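Local structure of crystal protein (Bacillus thuringiensis serovar dakota, 2ZTB) at residues 18-26 / 36-46. The protein recognizes cancer cells as a parasporin-2 toxin in its proteolytically activated form, and probably kills them by forming beta-barrel pores in the membrane. Numbering follows the deposited sequence.
Sequences SSPESVRSR and DGIALNNETYF
Between helix 20-26 and the hairpin 37-46, the guanidinium of R24 lies flat on the F46 ring, the planes 25° apart. A cation-pi interaction follows: R24 CZ stands 4.3 Å from the ring centroid, 28° off its normal. R24 leaves the helix with CG trans to the backbone N (chi1 -169°), and its extended course lays CD over the same face as a CH-pi donor. R24 NH2 is hydrogen-bonded to P35 O; D36 O, 3.2 Å from R24 NH2, is too badly aligned to accept a bond. At the rim of the F46 ring, P20 O is 3.5 Å from CE1, and E21 brings OE2 near CE2, its carboxylate almost perpendicular to the ring. P20 lies over one face of the Y45 ring, CG 3.7 Å from the centroid, a second CH-pi contact. Deeper in, I38 CD1 packs against V23 CG1 at 3.8 Å, and V23 also touches F195 of strand 168-199. S19 and S22 bond reciprocally, each backbone N to the other's OG, a capping box. The 20-26 axis steeply crosses both strands, 8.9 Å from strand 37-40, which pairs with strand 168-199: a helix on a type II' edge hairpin, probably of the N-terminal parasporin-2-like domain.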
loop_
_atom_site.group_PDB
_atom_site.type_symbol
_atom_site.label_atom_id
_atom_site.label_comp_id
_atom_site.label_asym_id
_atom_site.label_seq_id
_atom_site.Cartn_x
_atom_site.Cartn_y
_atom_site.Cartn_z
ATOM N N SER A 18 -13.133 14.382 14.275
ATOM C CA SER A 18 -13.774 15.667 14.453
ATOM C C SER A 18 -14.702 16.051 13.304
ATOM O O SER A 18 -14.935 15.259 12.374
ATOM C CB SER A 18 -12.729 16.759 14.713
ATOM O OG SER A 18 -11.737 16.277 15.596
ATOM N N SER A 19 -15.247 17.264 13.404
ATOM C CA SER A 19 -16.238 17.764 12.477
ATOM C C SER A 19 -16.128 19.283 12.447
ATOM O O SER A 19 -15.514 19.871 13.331
ATOM C CB SER A 19 -17.653 17.294 12.879
ATOM O OG SER A 19 -18.023 17.731 14.194
ATOM N N PRO A 20 -16.664 19.934 11.402
ATOM C CA PRO A 20 -16.714 21.393 11.482
ATOM C C PRO A 20 -17.498 21.887 12.699
ATOM O O PRO A 20 -17.167 22.939 13.282
ATOM C CB PRO A 20 -17.422 21.786 10.179
ATOM C CG PRO A 20 -17.090 20.643 9.233
ATOM C CD PRO A 20 -17.172 19.432 10.103
ATOM N N GLU A 21 -18.530 21.145 13.080
ATOM C CA GLU A 21 -19.379 21.540 14.208
ATOM C C GLU A 21 -18.620 21.436 15.514
ATOM O O GLU A 21 -18.814 22.241 16.400
ATOM C CB GLU A 21 -20.647 20.680 14.278
ATOM C CG GLU A 21 -21.676 20.927 13.161
ATOM C CD GLU A 21 -21.295 20.318 11.790
ATOM O OE1 GLU A 21 -20.484 19.360 11.721
ATOM O OE2 GLU A 21 -21.837 20.804 10.766
ATOM N N SER A 22 -17.759 20.437 15.640
ATOM C CA SER A 22 -17.050 20.231 16.870
ATOM C C SER A 22 -15.925 21.250 17.009
ATOM O O SER A 22 -15.607 21.643 18.127
ATOM C CB SER A 22 -16.557 18.790 16.999
ATOM O OG SER A 22 -15.419 18.528 16.201
ATOM N N VAL A 23 -15.346 21.677 15.874
ATOM C CA VAL A 23 -14.332 22.742 15.805
ATOM C C VAL A 23 -14.961 24.082 16.180
ATOM O O VAL A 23 -14.429 24.835 16.999
ATOM C CB VAL A 23 -13.657 22.800 14.372
ATOM C CG1 VAL A 23 -12.884 24.129 14.121
ATOM C CG2 VAL A 23 -12.740 21.596 14.143
ATOM N N ARG A 24 -16.110 24.378 15.589
ATOM C CA ARG A 24 -16.833 25.593 15.910
ATOM C C ARG A 24 -17.153 25.674 17.418
ATOM O O ARG A 24 -17.012 26.740 18.040
ATOM C CB ARG A 24 -18.108 25.672 15.063
ATOM C CG ARG A 24 -18.803 27.004 15.121
ATOM C CD ARG A 24 -20.200 26.911 14.570
ATOM N NE ARG A 24 -20.736 28.239 14.300
ATOM C CZ ARG A 24 -21.830 28.485 13.581
ATOM N NH1 ARG A 24 -22.538 27.485 13.052
ATOM N NH2 ARG A 24 -22.221 29.739 13.391
ATOM N N SER A 25 -17.555 24.548 18.002
ATOM C CA SER A 25 -17.951 24.474 19.425
ATOM C C SER A 25 -16.759 24.690 20.357
ATOM O O SER A 25 -16.888 25.288 21.423
ATOM C CB SER A 25 -18.615 23.126 19.713
ATOM O OG SER A 25 -18.913 22.957 21.102
ATOM N N ARG A 26 -15.592 24.215 19.936
ATOM C CA ARG A 26 -14.350 24.454 20.652
ATOM C C ARG A 26 -13.944 25.942 20.656
ATOM O O ARG A 26 -13.538 26.466 21.683
ATOM C CB ARG A 26 -13.254 23.533 20.089
ATOM C CG ARG A 26 -13.351 22.074 20.605
ATOM C CD ARG A 26 -12.288 21.752 21.704
ATOM N NE ARG A 26 -12.585 22.447 22.933
ATOM C CZ ARG A 26 -11.780 23.243 23.649
ATOM N NH1 ARG A 26 -10.502 23.473 23.357
ATOM N NH2 ARG A 26 -12.298 23.804 24.711
ATOM N N ASP A 36 -19.275 33.087 14.006
ATOM C CA ASP A 36 -20.135 33.074 12.843
ATOM C C ASP A 36 -19.668 32.004 11.867
ATOM O O ASP A 36 -20.477 31.299 11.268
ATOM C CB ASP A 36 -20.093 34.433 12.156
ATOM C CG ASP A 36 -21.021 35.444 12.779
ATOM O OD1 ASP A 36 -21.867 35.089 13.626
ATOM O OD2 ASP A 36 -20.898 36.623 12.404
ATOM N N GLY A 37 -18.356 31.889 11.703
ATOM C CA GLY A 37 -17.792 30.927 10.776
ATOM C C GLY A 37 -16.387 30.520 11.154
ATOM O O GLY A 37 -15.778 31.124 12.039
ATOM N N ILE A 38 -15.877 29.505 10.458
ATOM C CA ILE A 38 -14.544 28.948 10.711
ATOM C C ILE A 38 -13.821 28.799 9.374
ATOM O O ILE A 38 -14.436 28.941 8.330
ATOM C CB ILE A 38 -14.591 27.591 11.496
ATOM C CG1 ILE A 38 -15.278 26.481 10.673
ATOM C CG2 ILE A 38 -15.221 27.804 12.930
ATOM C CD1 ILE A 38 -15.160 25.055 11.247
ATOM N N ALA A 39 -12.520 28.529 9.412
ATOM C CA ALA A 39 -11.694 28.523 8.227
ATOM C C ALA A 39 -10.508 27.584 8.381
ATOM O O ALA A 39 -9.982 27.407 9.473
ATOM C CB ALA A 39 -11.215 29.934 7.908
ATOM N N LEU A 40 -10.112 26.977 7.261
ATOM C CA LEU A 40 -8.994 26.049 7.193
ATOM C C LEU A 40 -8.370 26.263 5.848
ATOM O O LEU A 40 -9.036 26.115 4.821
ATOM C CB LEU A 40 -9.489 24.601 7.313
ATOM C CG LEU A 40 -8.532 23.409 7.236
ATOM C CD1 LEU A 40 -7.489 23.443 8.359
ATOM C CD2 LEU A 40 -9.324 22.122 7.286
ATOM N N ASN A 41 -7.088 26.611 5.845
ATOM C CA ASN A 41 -6.352 26.812 4.590
ATOM C C ASN A 41 -7.170 27.670 3.605
ATOM O O ASN A 41 -7.429 28.848 3.898
ATOM C CB ASN A 41 -5.920 25.463 4.009
ATOM C CG ASN A 41 -5.057 24.665 4.978
ATOM O OD1 ASN A 41 -4.071 25.177 5.498
ATOM N ND2 ASN A 41 -5.420 23.405 5.217
ATOM N N ASN A 42 -7.621 27.090 2.485
ATOM C CA ASN A 42 -8.429 27.848 1.504
ATOM C C ASN A 42 -9.957 27.645 1.531
ATOM O O ASN A 42 -10.667 28.061 0.603
ATOM C CB ASN A 42 -7.878 27.666 0.085
ATOM C CG ASN A 42 -6.526 28.340 -0.100
ATOM O OD1 ASN A 42 -5.464 27.596 -0.110
ATOM N ND2 ASN A 42 -6.548 29.762 -0.239
ATOM N N GLU A 43 -10.457 27.047 2.614
ATOM C CA GLU A 43 -11.881 26.764 2.776
ATOM C C GLU A 43 -12.430 27.484 3.996
ATOM O O GLU A 43 -11.680 27.886 4.881
ATOM C CB GLU A 43 -12.100 25.272 3.007
ATOM C CG GLU A 43 -11.659 24.326 1.918
ATOM C CD GLU A 43 -11.516 22.924 2.459
ATOM O OE1 GLU A 43 -10.515 22.675 3.175
ATOM O OE2 GLU A 43 -12.399 22.080 2.178
ATOM N N THR A 44 -13.752 27.632 4.027
ATOM C CA THR A 44 -14.470 28.199 5.143
ATOM C C THR A 44 -15.650 27.289 5.445
ATOM O O THR A 44 -16.024 26.470 4.611
ATOM C CB THR A 44 -15.014 29.618 4.832
ATOM O OG1 THR A 44 -16.078 29.539 3.874
ATOM C CG2 THR A 44 -13.920 30.546 4.324
ATOM N N TYR A 45 -16.218 27.425 6.641
ATOM C CA TYR A 45 -17.453 26.737 7.001
ATOM C C TYR A 45 -18.367 27.702 7.762
ATOM O O TYR A 45 -17.891 28.637 8.418
ATOM C CB TYR A 45 -17.153 25.477 7.823
ATOM C CG TYR A 45 -17.882 24.226 7.349
ATOM C CD1 TYR A 45 -17.294 23.352 6.432
ATOM C CD2 TYR A 45 -19.161 23.931 7.804
ATOM C CE1 TYR A 45 -17.965 22.204 5.993
ATOM C CE2 TYR A 45 -19.841 22.803 7.375
ATOM C CZ TYR A 45 -19.245 21.949 6.483
ATOM O OH TYR A 45 -19.937 20.835 6.091
ATOM N N PHE A 46 -19.674 27.479 7.650
ATOM C CA PHE A 46 -20.706 28.308 8.279
ATOM C C PHE A 46 -20.675 29.753 7.755
ATOM O O PHE A 46 -20.277 29.978 6.614
ATOM C CB PHE A 46 -20.648 28.230 9.824
ATOM C CG PHE A 46 -20.478 26.828 10.360
ATOM C CD1 PHE A 46 -19.261 26.420 10.904
ATOM C CD2 PHE A 46 -21.525 25.909 10.303
ATOM C CE1 PHE A 46 -19.088 25.131 11.385
ATOM C CE2 PHE A 46 -21.355 24.607 10.788
ATOM C CZ PHE A 46 -20.133 24.224 11.333
#